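Local coordinates for outer membrane protein SusF (Bacteroides thetaiotaomicron, PDB 4FE9) that binds starch at the cell surface through carbohydrate-binding modules, ahead of its transport into the periplasm for degradation, at residues H76-S81 against D96-E101; S81-E84 against F88-A91; V49-L54 against V136-Q141; S63-N68 against I129-N134. One frame throughout, in Å; residues are numbered along the deposited sequence.

Overall arrangement
All four contacts lie in the N-terminal Ig-like part of the chain, away from the glycan pockets of the carbohydrate-binding modules. Contacts 1 and 2 share S81, have centres about 13 Å apart, and are continuous through V90, whose side chain packs on I78 and F80. The centre of contact 3 lies about 11 Å from that of contact 2, and backbone pairing of 49-54 with 88-91 puts their strands side by side in one sheet. Contact 4, centred about 18 Å from contact 3, uses an earlier part of the same strand 128-141, and I65 touches L54. Contacts 1 and 4 are centred about 21 Å apart, yet F80 still packs on V67.

Contact 1 (H76-S81 against D96-E101); sequences HTIPFS and DSVTQE
On the helical side of the contact, where V98 meets H76 and the T77 carbonyl, the shortest polar bond runs along the helix itself: Q100 NE2 donates to D96 OD1 at 2.8 Å, with an N-H...O angle of 163°. The acceptor lies almost in the plane of the Q100 amide, whereas the donor approaches from above the carboxylate plane. R106 NE binds Q100 OE1, so both ends of the amide are engaged and its rotation is fixed. Between the two segments there is no hydrogen bond, and V98 makes the junction with both of its methyl groups. With CG1 set anti to the backbone N (chi1 166°), V98 CG1 comes against H76 CB at 3.9 Å and lies obliquely to the imidazole. On the other branch, V98 CG2 is 3.8 Å from T77 O, and V98 CG2 touches I78 CD1 more loosely, at 4.4 Å. The contact thus ties helix 92-102, which follows directly on strand 87-91, to the irregular connection between strands 64-72 and 81-82 of the Ig-like N-terminal domain. L72 lies against both V98 and I78, while L95 and V90 add to the apolar surroundings of the buried I78. The imidazole of H76 is turned away from its own carbonyl carbon (chi1 -58°), and its ND1 makes a weak hydrogen bond to L72 O that should restrain the ring. H76 NE2 and E101 OE1 stay 6.7 Å apart, too far to bond; the E101 carboxylate instead has long, weak ion pairs with K104 and with R251 of carbohydrate-binding module 1.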
loop_
_atom_site.group_PDB
_atom_site.type_symbol
_atom_site.label_atom_id
_atom_site.label_comp_id
_atom_site.label_asym_id
_atom_site.label_seq_id
_atom_site.Cartn_x
_atom_site.Cartn_y
_atom_site.Cartn_z
ATOM N N HIS A 76 8.593 -20.600 -8.491
ATOM C CA HIS A 76 8.651 -21.306 -7.226
ATOM C C HIS A 76 9.174 -22.691 -7.457
ATOM O O HIS A 76 8.688 -23.401 -8.319
ATOM C CB HIS A 76 7.254 -21.372 -6.577
ATOM C CG HIS A 76 6.639 -20.024 -6.324
ATOM N ND1 HIS A 76 5.889 -19.351 -7.275
ATOM C CD2 HIS A 76 6.689 -19.208 -5.238
ATOM C CE1 HIS A 76 5.460 -18.205 -6.763
ATOM N NE2 HIS A 76 5.961 -18.077 -5.546
ATOM N N THR A 77 10.113 -23.115 -6.636
ATOM C CA THR A 77 10.592 -24.477 -6.704
ATOM C C THR A 77 10.069 -25.257 -5.511
ATOM O O THR A 77 9.528 -24.677 -4.565
ATOM C CB THR A 77 12.128 -24.537 -6.696
ATOM O OG1 THR A 77 12.605 -23.805 -5.571
ATOM C CG2 THR A 77 12.711 -23.911 -7.997
ATOM N N ILE A 78 10.251 -26.561 -5.566
ATOM C CA ILE A 78 9.724 -27.493 -4.601
ATOM C C ILE A 78 10.603 -28.746 -4.735
ATOM O O ILE A 78 10.954 -29.130 -5.850
ATOM C CB ILE A 78 8.262 -27.908 -4.974
ATOM C CG1 ILE A 78 7.697 -28.868 -3.938
ATOM C CG2 ILE A 78 8.220 -28.598 -6.384
ATOM C CD1 ILE A 78 6.143 -28.869 -3.895
ATOM N N PRO A 79 10.983 -29.362 -3.602
ATOM C CA PRO A 79 11.573 -30.692 -3.633
ATOM C C PRO A 79 10.675 -31.683 -4.423
ATOM O O PRO A 79 9.474 -31.695 -4.241
ATOM C CB PRO A 79 11.621 -31.093 -2.146
ATOM C CG PRO A 79 11.628 -29.784 -1.403
ATOM C CD PRO A 79 10.803 -28.848 -2.229
ATOM N N PHE A 80 11.284 -32.594 -5.170
ATOM C CA PHE A 80 10.498 -33.527 -5.985
ATOM C C PHE A 80 11.277 -34.783 -6.188
ATOM O O PHE A 80 12.499 -34.796 -5.975
ATOM C CB PHE A 80 10.094 -32.883 -7.352
ATOM C CG PHE A 80 11.251 -32.682 -8.299
ATOM C CD1 PHE A 80 12.092 -31.568 -8.172
ATOM C CD2 PHE A 80 11.575 -33.668 -9.251
ATOM C CE1 PHE A 80 13.193 -31.395 -9.032
ATOM C CE2 PHE A 80 12.751 -33.579 -10.015
ATOM C CZ PHE A 80 13.543 -32.429 -9.943
ATOM N N SER A 81 10.585 -35.865 -6.520
ATOM C CA SER A 81 11.252 -37.066 -6.957
ATOM C C SER A 81 10.579 -37.566 -8.234
ATOM O O SER A 81 9.518 -37.086 -8.597
ATOM C CB SER A 81 11.189 -38.134 -5.858
ATOM O OG SER A 81 9.858 -38.612 -5.717
ATOM N N ASP A 96 1.201 -27.832 -0.835
ATOM C CA ASP A 96 0.243 -26.958 -0.143
ATOM C C ASP A 96 0.922 -25.672 0.339
ATOM O O ASP A 96 0.516 -24.595 -0.026
ATOM C CB ASP A 96 -0.400 -27.757 1.017
ATOM C CG ASP A 96 -1.467 -26.957 1.791
ATOM O OD1 ASP A 96 -2.180 -26.120 1.190
ATOM O OD2 ASP A 96 -1.552 -27.143 3.022
ATOM N N SER A 97 2.084 -25.811 0.979
ATOM C CA SER A 97 2.905 -24.653 1.380
ATOM C C SER A 97 3.277 -23.765 0.204
ATOM O O SER A 97 3.238 -22.538 0.286
ATOM C CB SER A 97 4.187 -25.128 2.098
ATOM O OG SER A 97 3.882 -25.580 3.398
ATOM N N VAL A 98 3.731 -24.373 -0.869
ATOM C CA VAL A 98 4.184 -23.581 -1.980
ATOM C C VAL A 98 2.992 -22.861 -2.651
ATOM O O VAL A 98 3.124 -21.730 -3.132
ATOM C CB VAL A 98 4.997 -24.461 -2.991
ATOM C CG1 VAL A 98 5.166 -23.745 -4.282
ATOM C CG2 VAL A 98 6.377 -24.794 -2.389
ATOM N N THR A 99 1.824 -23.515 -2.659
ATOM C CA THR A 99 0.628 -22.934 -3.261
ATOM C C THR A 99 0.220 -21.663 -2.472
ATOM O O THR A 99 -0.108 -20.614 -3.065
ATOM C CB THR A 99 -0.587 -23.967 -3.255
ATOM O OG1 THR A 99 -0.278 -25.084 -4.103
ATOM C CG2 THR A 99 -1.868 -23.289 -3.799
ATOM N N GLN A 100 0.344 -21.733 -1.146
ATOM C CA GLN A 100 -0.137 -20.641 -0.295
ATOM C C GLN A 100 0.827 -19.450 -0.370
ATOM O O GLN A 100 0.407 -18.353 -0.573
ATOM C CB GLN A 100 -0.344 -21.145 1.147
ATOM C CG GLN A 100 -1.461 -22.231 1.272
ATOM C CD GLN A 100 -1.736 -22.640 2.723
ATOM O OE1 GLN A 100 -1.704 -21.819 3.604
ATOM N NE2 GLN A 100 -2.095 -23.904 2.935
ATOM N N GLU A 101 2.112 -19.735 -0.473
ATOM C CA GLU A 101 3.109 -18.697 -0.797
ATOM C C GLU A 101 2.907 -18.027 -2.147
ATOM O O GLU A 101 2.804 -16.807 -2.222
ATOM C CB GLU A 101 4.522 -19.250 -0.701
ATOM C CG GLU A 101 4.878 -19.646 0.692
ATOM C CD GLU A 101 5.235 -18.432 1.571
ATOM O OE1 GLU A 101 5.258 -17.273 1.047
ATOM O OE2 GLU A 101 5.505 -18.643 2.784
#

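Contact 2 (S81-E84 against F88-A91); sequences SMTE and FKVA
S81 and K89 are joined by two backbone hydrogen bonds that make them the hydrogen-bonded pair of an antiparallel ladder. K89 N donates to S81 O at 2.8 Å in a nearly straight bond (177°), its nitrogen tilted out of the carbonyl plane; in return S81 N reaches K89 O at 2.9 Å, this time within the plane of the acceptor carbonyl. S81 O also takes a CA-H...O contact from F88, 3.5 Å from F88 CA, so one oxygen serves two neighbouring residues. These bonds close the beta hairpin of strands 81-82 and 87-91, whose turn is braced by T83 OG1 through a hydrogen bond with V87 N. Next along the ladder, M82 and F88 form the non-hydrogen-bonded pair, their side chains lying side by side and pointing the same way. M82 CG, anti to the backbone N (chi1 172°), rides 3.8 Å above one face of the F88 ring, offset toward its rim, in a CH-pi contact. The sulfur follows obliquely, with M82 SD 3.7 Å from F88 CZ, a Met-aromatic contact. V67 packs against both side chains. Replacing F88 by an alanine is likely to leave the M82 thioether without its aromatic partner and to open a gap beside V67. On the other face of the hairpin S81 OG rests 3.6 Å from K89 CB, and the T83 side chain crosses the extended lysine chain at about a right angle, T83 CG2 being pressed to 3.3 Å from K89 CE, tighter than ordinary van der Waals packing.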
loop_
_atom_site.group_PDB
_atom_site.type_symbol
_atom_site.label_atom_id
_atom_site.label_comp_id
_atom_site.label_asym_id
_atom_site.label_seq_id
_atom_site.Cartn_x
_atom_site.Cartn_y
_atom_site.Cartn_z
ATOM N N SER A 81 10.585 -35.865 -6.520
ATOM C CA SER A 81 11.252 -37.066 -6.957
ATOM C C SER A 81 10.579 -37.566 -8.234
ATOM O O SER A 81 9.518 -37.086 -8.597
ATOM C CB SER A 81 11.189 -38.134 -5.858
ATOM O OG SER A 81 9.858 -38.612 -5.717
ATOM N N MET A 82 11.247 -38.456 -8.958
ATOM C CA MET A 82 10.726 -38.925 -10.239
ATOM C C MET A 82 10.847 -40.447 -10.291
ATOM O O MET A 82 11.844 -40.976 -9.884
ATOM C CB MET A 82 11.508 -38.259 -11.394
ATOM C CG MET A 82 11.192 -38.820 -12.772
ATOM S SD MET A 82 12.338 -38.240 -14.088
ATOM C CE MET A 82 13.715 -39.428 -13.879
ATOM N N THR A 83 9.751 -41.153 -10.568
ATOM C CA THR A 83 9.769 -42.613 -10.421
ATOM C C THR A 83 10.421 -43.249 -11.657
ATOM O O THR A 83 10.680 -42.553 -12.653
ATOM C CB THR A 83 8.392 -43.176 -10.274
ATOM O OG1 THR A 83 7.680 -43.025 -11.514
ATOM C CG2 THR A 83 7.627 -42.471 -9.137
ATOM N N GLU A 84 10.516 -44.579 -11.663
ATOM C CA GLU A 84 11.145 -45.288 -12.787
ATOM C C GLU A 84 10.332 -45.113 -14.056
ATOM O O GLU A 84 10.882 -45.081 -15.151
ATOM C CB GLU A 84 11.300 -46.771 -12.473
ATOM C CG GLU A 84 12.604 -47.100 -11.733
ATOM C CD GLU A 84 12.891 -48.608 -11.670
ATOM O OE1 GLU A 84 13.535 -49.049 -10.684
ATOM O OE2 GLU A 84 12.494 -49.343 -12.622
ATOM N N PHE A 88 6.335 -37.651 -11.715
ATOM C CA PHE A 88 6.895 -36.653 -10.797
ATOM C C PHE A 88 6.066 -36.538 -9.533
ATOM O O PHE A 88 4.823 -36.383 -9.586
ATOM C CB PHE A 88 7.005 -35.292 -11.500
ATOM C CG PHE A 88 7.904 -35.315 -12.693
ATOM C CD1 PHE A 88 9.274 -35.046 -12.545
ATOM C CD2 PHE A 88 7.467 -35.862 -13.890
ATOM C CE1 PHE A 88 10.155 -35.223 -13.614
ATOM C CE2 PHE A 88 8.342 -36.030 -14.970
ATOM C CZ PHE A 88 9.688 -35.718 -14.823
ATOM N N LYS A 89 6.726 -36.737 -8.397
ATOM C CA LYS A 89 6.059 -36.756 -7.077
ATOM C C LYS A 89 6.565 -35.609 -6.208
ATOM O O LYS A 89 7.777 -35.290 -6.218
ATOM C CB LYS A 89 6.360 -38.068 -6.369
ATOM C CG LYS A 89 5.729 -39.291 -6.985
ATOM C CD LYS A 89 5.677 -40.400 -5.954
ATOM C CE LYS A 89 5.673 -41.755 -6.616
ATOM N NZ LYS A 89 5.042 -42.800 -5.756
ATOM N N VAL A 90 5.668 -35.040 -5.393
ATOM C CA VAL A 90 6.052 -34.078 -4.391
ATOM C C VAL A 90 5.365 -34.441 -3.078
ATOM O O VAL A 90 4.347 -35.143 -3.075
ATOM C CB VAL A 90 5.665 -32.619 -4.790
ATOM C CG1 VAL A 90 6.480 -32.160 -6.021
ATOM C CG2 VAL A 90 4.150 -32.510 -5.070
ATOM N N ALA A 91 5.909 -33.947 -1.964
ATOM C CA ALA A 91 5.242 -34.092 -0.672
ATOM C C ALA A 91 4.036 -33.145 -0.638
ATOM O O ALA A 91 4.155 -31.978 -0.973
ATOM C CB ALA A 91 6.254 -33.749 0.538
#

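Contact 3 (V49-L54 against V136-Q141). With EDO (1,2-ethanediol), chain D.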
loop_
_atom_site.group_PDB
_atom_site.type_symbol
_atom_site.label_atom_id
_atom_site.label_comp_id
_atom_site.label_asym_id
_atom_site.label_seq_id
_atom_site.Cartn_x
_atom_site.Cartn_y
_atom_site.Cartn_z
ATOM N N VAL A 49 2.045 -36.787 -3.629
ATOM C CA VAL A 49 1.120 -36.813 -4.764
ATOM C C VAL A 49 1.891 -36.822 -6.072
ATOM O O VAL A 49 2.975 -36.259 -6.157
ATOM C CB VAL A 49 0.190 -35.575 -4.751
ATOM C CG1 VAL A 49 -0.864 -35.713 -3.612
ATOM C CG2 VAL A 49 1.004 -34.310 -4.549
ATOM N N GLU A 50 1.292 -37.415 -7.101
ATOM C CA GLU A 50 1.845 -37.409 -8.437
ATOM C C GLU A 50 1.261 -36.282 -9.188
ATOM O O GLU A 50 0.058 -36.312 -9.539
ATOM C CB GLU A 50 1.461 -38.698 -9.152
ATOM C CG GLU A 50 1.353 -39.888 -8.235
ATOM C CD GLU A 50 1.363 -41.240 -8.993
ATOM O OE1 GLU A 50 0.747 -41.338 -10.081
ATOM O OE2 GLU A 50 1.928 -42.213 -8.466
ATOM N N ILE A 51 2.105 -35.351 -9.618
ATOM C CA ILE A 51 1.573 -34.138 -10.209
ATOM C C ILE A 51 1.755 -34.035 -11.728
ATOM O O ILE A 51 1.092 -33.222 -12.388
ATOM C CB ILE A 51 2.070 -32.878 -9.487
ATOM C CG1 ILE A 51 3.582 -32.751 -9.610
ATOM C CG2 ILE A 51 1.667 -32.924 -8.021
ATOM C CD1 ILE A 51 4.112 -31.398 -9.099
ATOM N N ALA A 52 2.636 -34.865 -12.282
ATOM C CA ALA A 52 2.910 -34.823 -13.692
ATOM C C ALA A 52 3.588 -36.119 -14.143
ATOM O O ALA A 52 4.049 -36.919 -13.313
ATOM C CB ALA A 52 3.765 -33.592 -14.052
ATOM N N LYS A 53 3.589 -36.355 -15.448
ATOM C CA LYS A 53 4.176 -37.575 -16.007
ATOM C C LYS A 53 4.809 -37.221 -17.342
ATOM O O LYS A 53 4.281 -36.396 -18.064
ATOM C CB LYS A 53 3.089 -38.637 -16.195
ATOM C CG LYS A 53 3.578 -39.985 -16.711
ATOM C CD LYS A 53 2.374 -40.970 -16.860
ATOM C CE LYS A 53 2.802 -42.322 -17.476
ATOM N NZ LYS A 53 4.177 -42.670 -17.076
ATOM N N LEU A 54 6.021 -37.729 -17.594
ATOM C CA LEU A 54 6.593 -37.680 -18.933
ATOM C C LEU A 54 6.026 -38.794 -19.777
ATOM O O LEU A 54 6.187 -39.958 -19.456
ATOM C CB LEU A 54 8.131 -37.804 -18.889
ATOM C CG LEU A 54 8.769 -37.954 -20.274
ATOM C CD1 LEU A 54 8.543 -36.684 -21.063
ATOM C CD2 LEU A 54 10.236 -38.244 -20.144
ATOM N N VAL A 136 2.019 -28.156 -17.880
ATOM C CA VAL A 136 0.749 -28.772 -17.519
ATOM C C VAL A 136 0.180 -28.090 -16.253
ATOM O O VAL A 136 0.885 -27.286 -15.616
ATOM C CB VAL A 136 0.902 -30.293 -17.267
ATOM C CG1 VAL A 136 1.475 -31.000 -18.542
ATOM C CG2 VAL A 136 1.794 -30.562 -16.080
ATOM N N SER A 137 -1.098 -28.373 -15.940
ATOM C CA SER A 137 -1.891 -27.617 -14.914
ATOM C C SER A 137 -2.421 -28.616 -13.949
ATOM O O SER A 137 -2.923 -29.659 -14.364
ATOM C CB SER A 137 -3.130 -26.944 -15.530
ATOM O OG SER A 137 -2.773 -25.887 -16.358
ATOM N N ILE A 138 -2.381 -28.267 -12.660
ATOM C CA ILE A 138 -3.229 -28.891 -11.680
ATOM C C ILE A 138 -3.814 -27.785 -10.781
ATOM O O ILE A 138 -3.503 -26.580 -10.957
ATOM C CB ILE A 138 -2.441 -29.903 -10.803
ATOM C CG1 ILE A 138 -1.401 -29.164 -9.971
ATOM C CG2 ILE A 138 -1.734 -30.996 -11.693
ATOM C CD1 ILE A 138 -0.893 -29.980 -8.838
ATOM N N THR A 139 -4.729 -28.173 -9.907
ATOM C CA THR A 139 -5.239 -27.254 -8.901
ATOM C C THR A 139 -5.227 -27.872 -7.525
ATOM O O THR A 139 -5.109 -29.098 -7.382
ATOM C CB THR A 139 -6.647 -26.852 -9.208
ATOM O OG1 THR A 139 -7.518 -27.981 -9.002
ATOM C CG2 THR A 139 -6.748 -26.329 -10.659
ATOM N N LEU A 140 -5.171 -27.002 -6.514
ATOM C CA LEU A 140 -5.119 -27.429 -5.138
ATOM C C LEU A 140 -5.937 -26.428 -4.312
ATOM O O LEU A 140 -5.855 -25.209 -4.529
ATOM C CB LEU A 140 -3.661 -27.468 -4.624
ATOM C CG LEU A 140 -3.418 -27.861 -3.156
ATOM C CD1 LEU A 140 -2.135 -28.699 -2.960
ATOM C CD2 LEU A 140 -3.380 -26.628 -2.247
ATOM N N GLN A 141 -6.727 -26.943 -3.397
ATOM C CA GLN A 141 -7.510 -26.090 -2.520
ATOM C C GLN A 141 -7.025 -26.252 -1.104
ATOM O O GLN A 141 -7.184 -27.324 -0.500
ATOM C CB GLN A 141 -8.992 -26.479 -2.593
ATOM C CG GLN A 141 -9.899 -25.622 -1.659
ATOM C CD GLN A 141 -11.295 -26.203 -1.535
ATOM O OE1 GLN A 141 -11.688 -27.039 -2.319
ATOM N NE2 GLN A 141 -12.005 -25.811 -0.515
HETATM C C1 EDO D . -14.674 -28.233 0.269
HETATM O O1 EDO D . -14.794 -26.913 0.833
HETATM C C2 EDO D . -13.697 -29.044 1.108
HETATM O O2 EDO D . -13.924 -28.795 2.517
#
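I138 is twisted at chi1 (65°) so that CG1 stands between its backbone N and carbonyl carbon, and with chi2 extended (163°) the branch delivers CD1 to I51. The same rotation leaves I138 CG2 anti to the carbonyl carbon, where it rests against the backbone of the other strand, 3.7 Å from I51 O. I51 has a matching chi1, which presents its own short branch: I51 CG2 meets I138 CD1 at 4.0 Å, and I51 CB is barely farther from that methyl, at 4.2 Å. The two isoleucines cross obliquely. Two residues back along the strand, V136 also points toward the facing segment, and V136 CG2 touches A52 CB at 4.1 Å, the small alanine filling the approach with one methyl. Strands 48-57 and 128-141 each pair with strand 27-33, antiparallel and parallel respectively, consistent with the A strand of an Ig-like fold that serves both sheets. In this part of the domain they meet without backbone hydrogen bonds, through aliphatic side chains and one methyl laid on the carbonyl of I51. I51 and A52 both bond to the backbone of F88, which together with their phi/psi angles fits a classic beta bulge. V90 on I51 and F31 on V136 continue the packing. At the far end, Q141 NE2 makes a weak 3.3 Å bond to O1 of an ethanediol, probably from the crystallisation liquor, besides its hydrogen bond to S108. Cohesion here rests on apolar contacts between largely buried aliphatic groups, consistent with hydrophobic packing between the strands; such contacts would by themselves impose little directionality.

Contact 4 (S63-N68 against I129-N134)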
loop_
_atom_site.group_PDB
_atom_site.type_symbol
_atom_site.label_atom_id
_atom_site.label_comp_id
_atom_site.label_asym_id
_atom_site.label_seq_id
_atom_site.Cartn_x
_atom_site.Cartn_y
_atom_site.Cartn_z
ATOM N N SER A 63 18.116 -43.660 -23.354
ATOM C CA SER A 63 18.399 -42.394 -22.644
ATOM C C SER A 63 17.832 -42.373 -21.214
ATOM O O SER A 63 16.669 -42.673 -20.999
ATOM C CB SER A 63 17.825 -41.217 -23.423
ATOM O OG SER A 63 18.283 -41.228 -24.755
ATOM N N LYS A 64 18.597 -41.813 -20.296
ATOM C CA LYS A 64 18.081 -41.437 -18.997
ATOM C C LYS A 64 17.487 -40.037 -19.066
ATOM O O LYS A 64 17.839 -39.257 -19.935
ATOM C CB LYS A 64 19.214 -41.441 -17.975
ATOM C CG LYS A 64 19.443 -42.767 -17.311
ATOM C CD LYS A 64 20.379 -42.572 -16.151
ATOM C CE LYS A 64 20.950 -43.857 -15.697
ATOM N NZ LYS A 64 22.001 -43.588 -14.685
ATOM N N ILE A 65 16.619 -39.716 -18.110
ATOM C CA ILE A 65 16.016 -38.386 -18.014
ATOM C C ILE A 65 16.572 -37.692 -16.780
ATOM O O ILE A 65 16.539 -38.247 -15.698
ATOM C CB ILE A 65 14.478 -38.479 -17.889
ATOM C CG1 ILE A 65 13.858 -39.161 -19.137
ATOM C CG2 ILE A 65 13.860 -37.100 -17.625
ATOM C CD1 ILE A 65 14.124 -38.429 -20.456
ATOM N N ALA A 66 17.108 -36.480 -16.960
ATOM C CA ALA A 66 17.499 -35.636 -15.827
ATOM C C ALA A 66 16.615 -34.427 -15.784
ATOM O O ALA A 66 16.352 -33.808 -16.820
ATOM C CB ALA A 66 18.974 -35.198 -15.955
ATOM N N VAL A 67 16.281 -33.983 -14.580
ATOM C CA VAL A 67 15.412 -32.817 -14.443
ATOM C C VAL A 67 16.199 -31.616 -14.039
ATOM O O VAL A 67 16.789 -31.606 -12.977
ATOM C CB VAL A 67 14.202 -33.082 -13.446
ATOM C CG1 VAL A 67 13.267 -31.890 -13.404
ATOM C CG2 VAL A 67 13.445 -34.284 -13.879
ATOM N N ASN A 68 16.334 -30.655 -14.966
ATOM C CA ASN A 68 17.128 -29.427 -14.743
ATOM C C ASN A 68 16.365 -28.433 -13.880
ATOM O O ASN A 68 16.959 -27.647 -13.161
ATOM C CB ASN A 68 17.465 -28.723 -16.094
ATOM C CG ASN A 68 18.114 -29.638 -17.066
ATOM O OD1 ASN A 68 18.993 -30.425 -16.693
ATOM N ND2 ASN A 68 17.579 -29.684 -18.285
ATOM N N ILE A 129 21.207 -33.721 -23.274
ATOM C CA ILE A 129 20.626 -33.027 -24.403
ATOM C C ILE A 129 19.257 -32.501 -24.032
ATOM O O ILE A 129 18.432 -33.240 -23.540
ATOM C CB ILE A 129 20.530 -33.962 -25.643
ATOM C CG1 ILE A 129 21.939 -34.380 -26.074
ATOM C CG2 ILE A 129 19.861 -33.265 -26.791
ATOM C CD1 ILE A 129 22.075 -35.881 -26.247
ATOM N N GLN A 130 19.050 -31.204 -24.267
ATOM C CA GLN A 130 17.866 -30.471 -23.816
ATOM C C GLN A 130 16.571 -31.037 -24.457
ATOM O O GLN A 130 16.535 -31.316 -25.666
ATOM C CB GLN A 130 18.035 -28.994 -24.204
ATOM C CG GLN A 130 16.866 -28.132 -23.943
ATOM C CD GLN A 130 16.700 -27.828 -22.462
ATOM O OE1 GLN A 130 17.590 -27.228 -21.829
ATOM N NE2 GLN A 130 15.603 -28.312 -21.877
ATOM N N LEU A 131 15.559 -31.296 -23.636
ATOM C CA LEU A 131 14.188 -31.578 -24.151
ATOM C C LEU A 131 13.315 -30.343 -24.112
ATOM O O LEU A 131 13.300 -29.617 -23.113
ATOM C CB LEU A 131 13.534 -32.737 -23.364
ATOM C CG LEU A 131 14.410 -33.992 -23.234
ATOM C CD1 LEU A 131 13.891 -34.968 -22.227
ATOM C CD2 LEU A 131 14.657 -34.682 -24.586
ATOM N N VAL A 132 12.668 -30.023 -25.230
ATOM C CA VAL A 132 11.675 -28.944 -25.235
ATOM C C VAL A 132 10.266 -29.532 -25.020
ATOM O O VAL A 132 9.798 -30.375 -25.817
ATOM C CB VAL A 132 11.706 -28.104 -26.565
ATOM C CG1 VAL A 132 10.645 -27.004 -26.521
ATOM C CG2 VAL A 132 13.089 -27.499 -26.803
ATOM N N GLY A 133 9.677 -29.237 -23.864
ATOM C CA GLY A 133 8.403 -29.850 -23.499
ATOM C C GLY A 133 7.347 -28.799 -23.242
ATOM O O GLY A 133 7.634 -27.609 -23.281
ATOM N N ASN A 134 6.125 -29.235 -22.932
ATOM C CA ASN A 134 5.031 -28.297 -22.678
ATOM C C ASN A 134 4.878 -28.104 -21.156
ATOM O O ASN A 134 5.339 -28.924 -20.397
ATOM C CB ASN A 134 3.736 -28.882 -23.238
ATOM C CG ASN A 134 3.522 -30.322 -22.795
ATOM O OD1 ASN A 134 4.439 -31.130 -22.853
ATOM N ND2 ASN A 134 2.395 -30.582 -22.179
#
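I65 and L131 cross at about a right angle and meet tip to tip, I65 CD1 lying 3.9 Å from L131 CD1. L131 leaves its backbone toward the other strand, whereas I65 sets out to one side and curls back: CG1 stands anti to the carbonyl carbon (chi1 -61°), and a second turn at chi2 (-60°) swings CD1 over to the leucine. L54 lies against I65, while L27, A29 and T57 pack on the buried L131. Both strands pair antiparallel with strand 111-122, so they are next-but-one neighbours in the Ig-like domain and touch across that intervening strand, with A66 bonded to S120 and L131 to A119. Beside this apolar bridge the amides of N68 and Q130 approach without bonding, N68 ND2 remaining 4.3 Å from Q130 OE1. Both amide nitrogens instead donate to N118 OD1 on the middle strand, and N68 ND2 also reaches S120 OG. Q130 NE2 has a second acceptor in the next residue, L131 O, at 2.9 Å and 166°; the oxygen lies in the amide plane, but the nitrogen stands above the plane of the carbonyl.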